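Local coordinates for putative chromatin binding protein (Chaetomium thermophilum, PDB 6QP0) that probably binds and hydrolyses ATP as Kti12, a tRNA-dependent P-loop ATPase required for tRNA modification by Elongator, represented here by its nucleotide-binding domain, at residues Asp234-Glu237 with Ala238-Arg241; Glu217-Pro220 with Met221-Trp224; Asn103-Glu106 with Lys107-Arg110; Tyr23-Leu26 with Glu27-Ala31. All blocks are in the same frame, centred on the assembly; numbering follows the deposited sequence.

Contact 1: residues Asp234-Glu237 with Ala238-Arg241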
loop_
_atom_site.group_PDB
_atom_site.type_symbol
_atom_site.label_atom_id
_atom_site.label_comp_id
_atom_site.label_asym_id
_atom_site.label_seq_id
_atom_site.Cartn_x
_atom_site.Cartn_y
_atom_site.Cartn_z
ATOM N N ASP A 234 -5.457 5.330 16.179
ATOM C CA ASP A 234 -6.263 6.170 17.054
ATOM C C ASP A 234 -6.804 7.405 16.350
ATOM O O ASP A 234 -7.712 8.050 16.887
ATOM C CB ASP A 234 -5.436 6.579 18.273
ATOM C CG ASP A 234 -4.909 5.381 19.041
ATOM O OD1 ASP A 234 -5.687 4.429 19.270
ATOM O OD2 ASP A 234 -3.715 5.387 19.404
ATOM N N ASP A 235 -6.282 7.748 15.173
ATOM C CA ASP A 235 -6.842 8.859 14.416
ATOM C C ASP A 235 -8.314 8.576 14.143
ATOM O O ASP A 235 -8.656 7.550 13.544
ATOM C CB ASP A 235 -6.079 9.073 13.111
ATOM C CG ASP A 235 -4.804 9.880 13.305
ATOM O OD1 ASP A 235 -4.520 10.275 14.456
ATOM O OD2 ASP A 235 -4.086 10.124 12.312
ATOM N N ASP A 236 -9.184 9.471 14.600
ATOM C CA ASP A 236 -10.614 9.232 14.499
ATOM C C ASP A 236 -11.118 9.562 13.093
ATOM O O ASP A 236 -10.394 10.097 12.252
ATOM C CB ASP A 236 -11.371 10.050 15.545
ATOM C CG ASP A 236 -11.101 11.540 15.436
ATOM O OD1 ASP A 236 -10.821 12.179 16.476
ATOM O OD2 ASP A 236 -11.158 12.071 14.310
ATOM N N GLU A 237 -12.397 9.254 12.854
ATOM C CA GLU A 237 -12.970 9.379 11.515
ATOM C C GLU A 237 -12.765 10.759 10.888
ATOM O O GLU A 237 -12.738 10.876 9.660
ATOM C CB GLU A 237 -14.468 9.048 11.553
ATOM C CG GLU A 237 -15.207 9.209 10.220
ATOM C CD GLU A 237 -14.771 8.200 9.175
ATOM O OE1 GLU A 237 -14.112 8.599 8.191
ATOM O OE2 GLU A 237 -15.081 7.002 9.344
ATOM N N ALA A 238 -12.630 11.818 11.700
ATOM C CA ALA A 238 -12.447 13.166 11.165
ATOM C C ALA A 238 -10.987 13.516 10.882
ATOM O O ALA A 238 -10.701 14.196 9.887
ATOM C CB ALA A 238 -13.030 14.195 12.129
ATOM N N GLN A 239 -10.053 13.095 11.744
ATOM C CA GLN A 239 -8.637 13.260 11.426
ATOM C C GLN A 239 -8.265 12.441 10.193
ATOM O O GLN A 239 -7.494 12.900 9.343
ATOM C CB GLN A 239 -7.766 12.871 12.624
ATOM C CG GLN A 239 -7.515 14.018 13.608
ATOM C CD GLN A 239 -6.880 15.218 12.934
ATOM O OE1 GLN A 239 -6.170 15.072 11.938
ATOM N NE2 GLN A 239 -7.154 16.411 13.452
ATOM N N THR A 240 -8.818 11.229 10.067
ATOM C CA THR A 240 -8.676 10.483 8.822
ATOM C C THR A 240 -9.315 11.243 7.664
ATOM O O THR A 240 -8.735 11.352 6.578
ATOM C CB THR A 240 -9.312 9.096 8.944
ATOM O OG1 THR A 240 -10.733 9.242 9.070
ATOM C CG2 THR A 240 -8.767 8.335 10.147
ATOM N N ARG A 241 -10.526 11.772 7.883
ATOM C CA ARG A 241 -11.209 12.543 6.848
ATOM C C ARG A 241 -10.405 13.772 6.438
ATOM O O ARG A 241 -10.452 14.178 5.270
ATOM C CB ARG A 241 -12.601 12.961 7.336
ATOM C CG ARG A 241 -13.442 13.783 6.345
ATOM C CD ARG A 241 -14.008 12.933 5.204
ATOM N NE ARG A 241 -15.223 13.516 4.627
ATOM C CZ ARG A 241 -16.420 12.928 4.605
ATOM N NH1 ARG A 241 -16.591 11.712 5.116
ATOM N NH2 ARG A 241 -17.452 13.559 4.056
#
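Asp236 is the N-cap of helix 237-250, with its carboxylate folded back over the first turn to meet the backbone amides of Ala238 and Gln239. A chi1 of 57° sets CG between the backbone N and the carbonyl carbon, which brings OD2 in front of both N-H groups. Gln239 N binds Asp236 OD2 at 3.0 Å, nearly straight at 169° and almost in line with the carboxylate C-O bond. The second bond, from Ala238 N to the same OD2, is bent and weak. One oxygen thus serves two amides at the helix start, and its charge would probably be favoured there by the helix dipole. The Asp236 main chain opens the regular pattern: Thr240 N donates to Asp236 O at 2.9 Å.

On the buried side, Asp235 CB packs alongside Thr240 CG2 at 4.1 Å, and both residues touch Arg18 of helix 15-31. Asp235 lies two residues after Trp233, which contributes to the ADP site. The Glu237 side chain crosses that of Thr240 at about a right angle, its OE1 3.6 Å from Thr240 OG1. Arg241, bent at chi2, reaches out across the helix, and its NH2 forms a salt bridge with Glu28 OE1.

Glu237 O is gripped twice from a single face of its carbonyl plane: Thr240 OG1 donates at 2.7 Å from well above that plane, and Arg241 N donates at 3.0 Å.

Contact 2: residues Glu217-Pro220 with Met221-Trp224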
loop_
_atom_site.group_PDB
_atom_site.type_symbol
_atom_site.label_atom_id
_atom_site.label_comp_id
_atom_site.label_asym_id
_atom_site.label_seq_id
_atom_site.Cartn_x
_atom_site.Cartn_y
_atom_site.Cartn_z
ATOM N N GLU A 217 11.256 3.510 6.311
ATOM C CA GLU A 217 10.303 4.574 6.585
ATOM C C GLU A 217 10.241 5.535 5.405
ATOM O O GLU A 217 11.283 5.891 4.835
ATOM C CB GLU A 217 10.700 5.329 7.855
ATOM C CG GLU A 217 10.729 4.476 9.116
ATOM C CD GLU A 217 9.351 3.991 9.523
ATOM O OE1 GLU A 217 8.363 4.396 8.875
ATOM O OE2 GLU A 217 9.254 3.207 10.492
ATOM N N PRO A 218 9.051 5.970 4.994
ATOM C CA PRO A 218 8.971 7.008 3.962
ATOM C C PRO A 218 9.672 8.282 4.412
ATOM O O PRO A 218 9.539 8.720 5.557
ATOM C CB PRO A 218 7.465 7.219 3.777
ATOM C CG PRO A 218 6.850 5.935 4.215
ATOM C CD PRO A 218 7.718 5.431 5.336
ATOM N N ASN A 219 10.430 8.872 3.490
ATOM C CA ASN A 219 11.231 10.056 3.779
ATOM C C ASN A 219 10.684 11.250 3.010
ATOM O O ASN A 219 10.903 11.356 1.792
ATOM C CB ASN A 219 12.695 9.803 3.404
ATOM C CG ASN A 219 13.618 10.887 3.902
ATOM O OD1 ASN A 219 13.174 11.978 4.260
ATOM N ND2 ASN A 219 14.912 10.596 3.927
ATOM N N PRO A 220 9.971 12.175 3.660
ATOM C CA PRO A 220 9.457 13.349 2.934
ATOM C C PRO A 220 10.545 14.246 2.372
ATOM O O PRO A 220 10.229 15.162 1.602
ATOM C CB PRO A 220 8.626 14.089 3.993
ATOM C CG PRO A 220 8.336 13.070 5.045
ATOM C CD PRO A 220 9.521 12.155 5.063
ATOM N N MET A 221 11.809 14.029 2.743
ATOM C CA MET A 221 12.897 14.778 2.129
ATOM C C MET A 221 13.076 14.390 0.665
ATOM O O MET A 221 13.584 15.189 -0.130
ATOM C CB MET A 221 14.196 14.542 2.899
ATOM C CG MET A 221 14.114 14.878 4.383
ATOM S SD MET A 221 14.028 16.649 4.706
ATOM C CE MET A 221 15.716 17.137 4.369
ATOM N N THR A 222 12.670 13.179 0.296
ATOM C CA THR A 222 12.796 12.703 -1.073
ATOM C C THR A 222 11.504 12.953 -1.839
ATOM O O THR A 222 10.406 12.845 -1.285
ATOM C CB THR A 222 13.134 11.212 -1.101
ATOM O OG1 THR A 222 12.064 10.464 -0.512
ATOM C CG2 THR A 222 14.424 10.944 -0.338
ATOM N N ARG A 223 11.647 13.281 -3.126
ATOM C CA ARG A 223 10.496 13.627 -3.948
ATOM C C ARG A 223 9.589 12.437 -4.224
ATOM O O ARG A 223 8.400 12.636 -4.494
ATOM C CB ARG A 223 10.967 14.230 -5.273
ATOM C CG ARG A 223 11.827 13.294 -6.104
ATOM C CD ARG A 223 12.413 13.995 -7.317
ATOM N NE ARG A 223 13.179 13.072 -8.151
ATOM C CZ ARG A 223 14.414 12.662 -7.877
ATOM N NH1 ARG A 223 15.028 11.820 -8.695
ATOM N NH2 ARG A 223 15.035 13.089 -6.785
ATOM N N TRP A 224 10.109 11.213 -4.168
ATOM C CA TRP A 224 9.296 10.044 -4.471
ATOM C C TRP A 224 8.506 9.541 -3.272
ATOM O O TRP A 224 7.553 8.775 -3.454
ATOM C CB TRP A 224 10.169 8.910 -5.021
ATOM C CG TRP A 224 11.270 8.486 -4.107
ATOM C CD1 TRP A 224 11.197 7.556 -3.113
ATOM C CD2 TRP A 224 12.616 8.971 -4.105
ATOM N NE1 TRP A 224 12.413 7.434 -2.489
ATOM C CE2 TRP A 224 13.303 8.292 -3.080
ATOM C CE3 TRP A 224 13.308 9.914 -4.870
ATOM C CZ2 TRP A 224 14.647 8.526 -2.799
ATOM C CZ3 TRP A 224 14.643 10.146 -4.590
ATOM C CH2 TRP A 224 15.298 9.455 -3.564
#
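The flat carboxamide of Asn219 presents its oxygen to Met221, with OD1 3.1 Å from Met221 CG, while Trp224 and Arg223 lie next to the turn. The Trp224 ring carries Thr222 CB over the centre of one face, 3.4 Å above the plane, and has Arg223 NH2 in plane at its edge. Trp224 CE3 in turn lies over one face of the Arg223 guanidinium, displaced toward its rim. Beyond them, Tyr140 of helix 136-148 meets the indole edge-to-face.

With CG opposite the backbone N (chi1 -170°), the Asn219 side chain runs beside its own carbonyl, and Met221 N donates to OD1 at 2.9 Å from above the amide plane. Asn219 O takes two bonds from Thr222: OG1 at 2.7 Å, in the carbonyl plane, and N at 2.9 Å, well above it. Asp225 OD2 accepts from Asn219 N. Were an alanine here, Met221 N would probably be left without its side-chain acceptor, and the turn would rest on the backbone carbonyl alone. Asn219 to Thr222 forms a type I beta turn, with Pro220 as its second residue and an Asx turn from Asn219 OD1 to Met221 N superimposed, in the loop leading to strand 228-231.

Contact 3: residues Asn103-Glu106 with Lys107-Arg110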
loop_
_atom_site.group_PDB
_atom_site.type_symbol
_atom_site.label_atom_id
_atom_site.label_comp_id
_atom_site.label_asym_id
_atom_site.label_seq_id
_atom_site.Cartn_x
_atom_site.Cartn_y
_atom_site.Cartn_z
ATOM N N ASN A 103 9.227 -20.931 -8.218
ATOM C CA ASN A 103 8.382 -20.253 -7.247
ATOM C C ASN A 103 8.602 -18.747 -7.318
ATOM O O ASN A 103 9.739 -18.271 -7.399
ATOM C CB ASN A 103 8.674 -20.769 -5.841
ATOM C CG ASN A 103 8.527 -22.272 -5.738
ATOM O OD1 ASN A 103 7.784 -22.886 -6.504
ATOM N ND2 ASN A 103 9.237 -22.876 -4.794
ATOM N N ALA A 104 7.502 -17.998 -7.290
ATOM C CA ALA A 104 7.579 -16.555 -7.460
ATOM C C ALA A 104 8.400 -15.920 -6.346
ATOM O O ALA A 104 8.319 -16.319 -5.180
ATOM C CB ALA A 104 6.176 -15.951 -7.488
ATOM N N SER A 105 9.199 -14.927 -6.719
ATOM C CA SER A 105 10.015 -14.172 -5.783
ATOM C C SER A 105 9.339 -12.846 -5.449
ATOM O O SER A 105 8.378 -12.424 -6.098
ATOM C CB SER A 105 11.410 -13.925 -6.365
ATOM O OG SER A 105 11.340 -13.080 -7.501
ATOM N N GLU A 106 9.860 -12.185 -4.415
ATOM C CA GLU A 106 9.364 -10.859 -4.066
ATOM C C GLU A 106 9.531 -9.894 -5.232
ATOM O O GLU A 106 8.667 -9.043 -5.475
ATOM C CB GLU A 106 10.095 -10.345 -2.825
ATOM C CG GLU A 106 9.486 -9.098 -2.220
ATOM C CD GLU A 106 10.178 -8.670 -0.942
ATOM O OE1 GLU A 106 10.895 -9.500 -0.340
ATOM O OE2 GLU A 106 10.004 -7.501 -0.539
ATOM N N LYS A 107 10.637 -10.016 -5.969
ATOM C CA LYS A 107 10.838 -9.198 -7.161
ATOM C C LYS A 107 9.732 -9.432 -8.180
ATOM O O LYS A 107 9.287 -8.493 -8.851
ATOM C CB LYS A 107 12.209 -9.509 -7.762
ATOM C CG LYS A 107 12.567 -8.716 -9.003
ATOM C CD LYS A 107 14.058 -8.837 -9.291
ATOM C CE LYS A 107 14.374 -8.635 -10.765
ATOM N NZ LYS A 107 14.036 -7.268 -11.244
ATOM N N ASP A 108 9.275 -10.681 -8.316
ATOM C CA ASP A 108 8.148 -10.965 -9.197
ATOM C C ASP A 108 6.854 -10.364 -8.659
ATOM O O ASP A 108 5.986 -9.963 -9.442
ATOM C CB ASP A 108 7.989 -12.474 -9.384
ATOM C CG ASP A 108 9.165 -13.103 -10.112
ATOM O OD1 ASP A 108 9.718 -12.464 -11.032
ATOM O OD2 ASP A 108 9.535 -14.244 -9.765
ATOM N N ALA A 109 6.702 -10.299 -7.333
ATOM C CA ALA A 109 5.535 -9.641 -6.758
ATOM C C ALA A 109 5.493 -8.169 -7.152
ATOM O O ALA A 109 4.432 -7.643 -7.507
ATOM C CB ALA A 109 5.541 -9.785 -5.236
ATOM N N ARG A 110 6.641 -7.489 -7.094
ATOM C CA ARG A 110 6.693 -6.095 -7.519
ATOM C C ARG A 110 6.408 -5.970 -9.011
ATOM O O ARG A 110 5.755 -5.014 -9.447
ATOM C CB ARG A 110 8.054 -5.492 -7.169
ATOM C CG ARG A 110 8.328 -5.429 -5.667
ATOM C CD ARG A 110 9.507 -4.530 -5.337
ATOM N NE ARG A 110 10.760 -5.011 -5.909
ATOM C CZ ARG A 110 11.514 -5.967 -5.373
ATOM N NH1 ARG A 110 11.143 -6.563 -4.249
ATOM N NH2 ARG A 110 12.641 -6.335 -5.969
HETATM O O HOH W 1 8.382 -5.815 -2.294
#
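Ser105 and Asp108 hold each other by reciprocal bonds between side chain and backbone. Ser105 N donates to Asp108 OD2 at 3.1 Å, almost straight at 174°, arriving on the anti side of the carboxylate and tilted out of its plane. In return, Asp108 N donates to Ser105 OG at 3.3 Å. The hydroxyl adds a weak bond of its own to the same OD2. A chi1 of 66° tucks Ser105 OG between its backbone N and carbonyl carbon, where it can face the amide of Asp108.

This is a capping box, with Ser105 as the N-cap of helix 106-120, and Ala109 N to Ser105 O at 3.0 Å continues the turn. A valine in place of Ser105 would remove the hydroxyl, so Asp108 N would probably lose its side-chain acceptor and half of the box would be gone.

From the next residue, Glu106 reaches Arg110 one turn on, and more loosely. The salt bridge from Glu106 OE2 to Arg110 NH1 is long at 4.0 Å, with carboxylate and guanidinium planes 71° apart. A water donates to OE2 at 2.9 Å and takes only a weak bond from NH1, at the guanidinium edge. Lys107 CA sits 3.5 Å above one guanidinium face. Glu106 OE2 is fixed more firmly from outside, by the hydroxyl of Tyr134, while the arginine side chain touches Ile135.

Contact 4: residues Tyr23-Leu26 with Glu27-Ala31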
loop_
_atom_site.group_PDB
_atom_site.type_symbol
_atom_site.label_atom_id
_atom_site.label_comp_id
_atom_site.label_asym_id
_atom_site.label_seq_id
_atom_site.Cartn_x
_atom_site.Cartn_y
_atom_site.Cartn_z
ATOM N N TYR A 23 -11.020 4.244 -0.303
ATOM C CA TYR A 23 -11.861 3.946 -1.457
ATOM C C TYR A 23 -13.257 4.525 -1.274
ATOM O O TYR A 23 -13.746 5.279 -2.125
ATOM C CB TYR A 23 -11.930 2.431 -1.671
ATOM C CG TYR A 23 -12.712 2.000 -2.895
ATOM C CD1 TYR A 23 -14.103 1.976 -2.886
ATOM C CD2 TYR A 23 -12.059 1.598 -4.052
ATOM C CE1 TYR A 23 -14.818 1.578 -4.001
ATOM C CE2 TYR A 23 -12.765 1.196 -5.170
ATOM C CZ TYR A 23 -14.142 1.186 -5.140
ATOM O OH TYR A 23 -14.844 0.788 -6.254
ATOM N N ALA A 24 -13.917 4.182 -0.164
ATOM C CA ALA A 24 -15.247 4.715 0.105
ATOM C C ALA A 24 -15.248 6.236 0.067
ATOM O O ALA A 24 -16.148 6.852 -0.514
ATOM C CB ALA A 24 -15.750 4.213 1.459
ATOM N N TYR A 25 -14.241 6.864 0.681
ATOM C CA TYR A 25 -14.128 8.317 0.617
ATOM C C TYR A 25 -14.013 8.788 -0.828
ATOM O O TYR A 25 -14.761 9.664 -1.271
ATOM C CB TYR A 25 -12.922 8.788 1.431
ATOM C CG TYR A 25 -12.593 10.249 1.227
ATOM C CD1 TYR A 25 -11.763 10.657 0.188
ATOM C CD2 TYR A 25 -13.111 11.221 2.069
ATOM C CE1 TYR A 25 -11.463 11.989 -0.005
ATOM C CE2 TYR A 25 -12.815 12.555 1.883
ATOM C CZ TYR A 25 -11.991 12.934 0.846
ATOM O OH TYR A 25 -11.692 14.262 0.656
ATOM N N LEU A 26 -13.068 8.221 -1.578
ATOM C CA LEU A 26 -12.892 8.623 -2.967
ATOM C C LEU A 26 -14.115 8.308 -3.813
ATOM O O LEU A 26 -14.317 8.947 -4.851
ATOM C CB LEU A 26 -11.654 7.943 -3.548
ATOM C CG LEU A 26 -10.333 8.404 -2.929
ATOM C CD1 LEU A 26 -9.200 7.485 -3.348
ATOM C CD2 LEU A 26 -10.026 9.842 -3.319
ATOM N N GLU A 27 -14.941 7.348 -3.395
ATOM C CA GLU A 27 -16.152 7.042 -4.147
ATOM C C GLU A 27 -17.189 8.148 -3.985
ATOM O O GLU A 27 -17.809 8.572 -4.968
ATOM C CB GLU A 27 -16.719 5.696 -3.700
ATOM C CG GLU A 27 -17.670 5.060 -4.700
ATOM C CD GLU A 27 -18.047 3.642 -4.320
ATOM O OE1 GLU A 27 -18.181 3.366 -3.110
ATOM O OE2 GLU A 27 -18.197 2.801 -5.232
ATOM N N GLU A 28 -17.388 8.636 -2.757
ATOM C CA GLU A 28 -18.334 9.728 -2.548
ATOM C C GLU A 28 -17.843 11.006 -3.216
ATOM O O GLU A 28 -18.645 11.788 -3.737
ATOM C CB GLU A 28 -18.561 9.961 -1.051
ATOM C CG GLU A 28 -17.582 10.935 -0.401
ATOM C CD GLU A 28 -17.748 11.028 1.108
ATOM O OE1 GLU A 28 -18.379 11.995 1.584
ATOM O OE2 GLU A 28 -17.248 10.130 1.818
ATOM N N ARG A 29 -16.528 11.229 -3.220
ATOM C CA ARG A 29 -15.988 12.479 -3.748
ATOM C C ARG A 29 -16.052 12.512 -5.270
ATOM O O ARG A 29 -16.288 13.569 -5.863
ATOM C CB ARG A 29 -14.553 12.673 -3.264
ATOM C CG ARG A 29 -13.970 14.050 -3.545
ATOM C CD ARG A 29 -14.690 15.142 -2.767
ATOM N NE ARG A 29 -14.025 16.435 -2.904
ATOM C CZ ARG A 29 -12.967 16.816 -2.192
ATOM N NH1 ARG A 29 -12.443 16.002 -1.284
ATOM N NH2 ARG A 29 -12.431 18.012 -2.389
ATOM N N ILE A 30 -15.842 11.365 -5.925
ATOM C CA ILE A 30 -15.910 11.322 -7.384
ATOM C C ILE A 30 -17.343 11.542 -7.856
ATOM O O ILE A 30 -17.590 12.288 -8.810
ATOM C CB ILE A 30 -15.337 9.992 -7.905
ATOM C CG1 ILE A 30 -13.834 9.926 -7.626
ATOM C CG2 ILE A 30 -15.619 9.845 -9.390
ATOM C CD1 ILE A 30 -13.240 8.543 -7.787
ATOM N N ALA A 31 -18.307 10.887 -7.206
ATOM C CA ALA A 31 -19.712 11.179 -7.451
ATOM C C ALA A 31 -20.163 12.445 -6.738
ATOM O O ALA A 31 -21.169 13.044 -7.136
ATOM C CB ALA A 31 -20.581 10.003 -7.005
#
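Helix 15-31, which leads on from the P-loop, sets Tyr25 and Arg29 one turn apart with their side chains running side by side. Both place CG trans to the backbone N (chi1 170° and -170°), which helps send them the same way. Arg29 NH1 comes to 2.7 Å from Tyr25 OH, but at an angle too poor for a hydrogen bond. The ring and guanidinium planes stand 84° apart, and the hydroxyl lies at the guanidinium edge, near its plane. The two polar ends share a partner, which probably holds them close: Asp245 OD1 on helix 237-250 hydrogen-bonds Tyr25 OH and forms a salt bridge with Arg29 NH1. Both residues meet Trp248, the arginine as a cation-pi pair.

In the P-loop NTPase fold this helix follows the central strand 4-9 and covers strands 72-77 and 125-130 of the parallel sheet. Leu26 and Ile30 supply apolar contacts there, reaching Leu73 and Ile126. Ile30 CG1 is pressed to 3.0 Å from Leu26 O, and the same carbonyl accepts from Ile30 N at 3.1 Å.

Tyr23 touches the sheet, while the exposed Glu27 carboxylate comes near its ring obliquely, Glu27 OE2 3.8 Å from Tyr23 CE1. Glu27 N donates to Tyr23 O at 2.7 Å.

Contacts 1 and 4 are the pair that touch: Arg241 NH2 meets Glu28 OE1 in a 3.1 Å salt bridge, and Arg241 CD packs at 3.5 Å on Tyr25 CE2, tying the start of helix 237-250 to helix 15-31. Contact 1 lies nearer the nucleotide: the Thr240 side chain is about 7 Å from the bound ADP, that of Tyr23 in contact 4 about 12 Å. Contact 3 caps a helix on the opposite side of the chain's centre, about 35 Å from contact 1 between centres, though the Glu106 side chain is about 12 Å from the aluminium fluoride. Contact 2 stands apart from the annotated sites, its nearest atoms about 12 Å from contact 3.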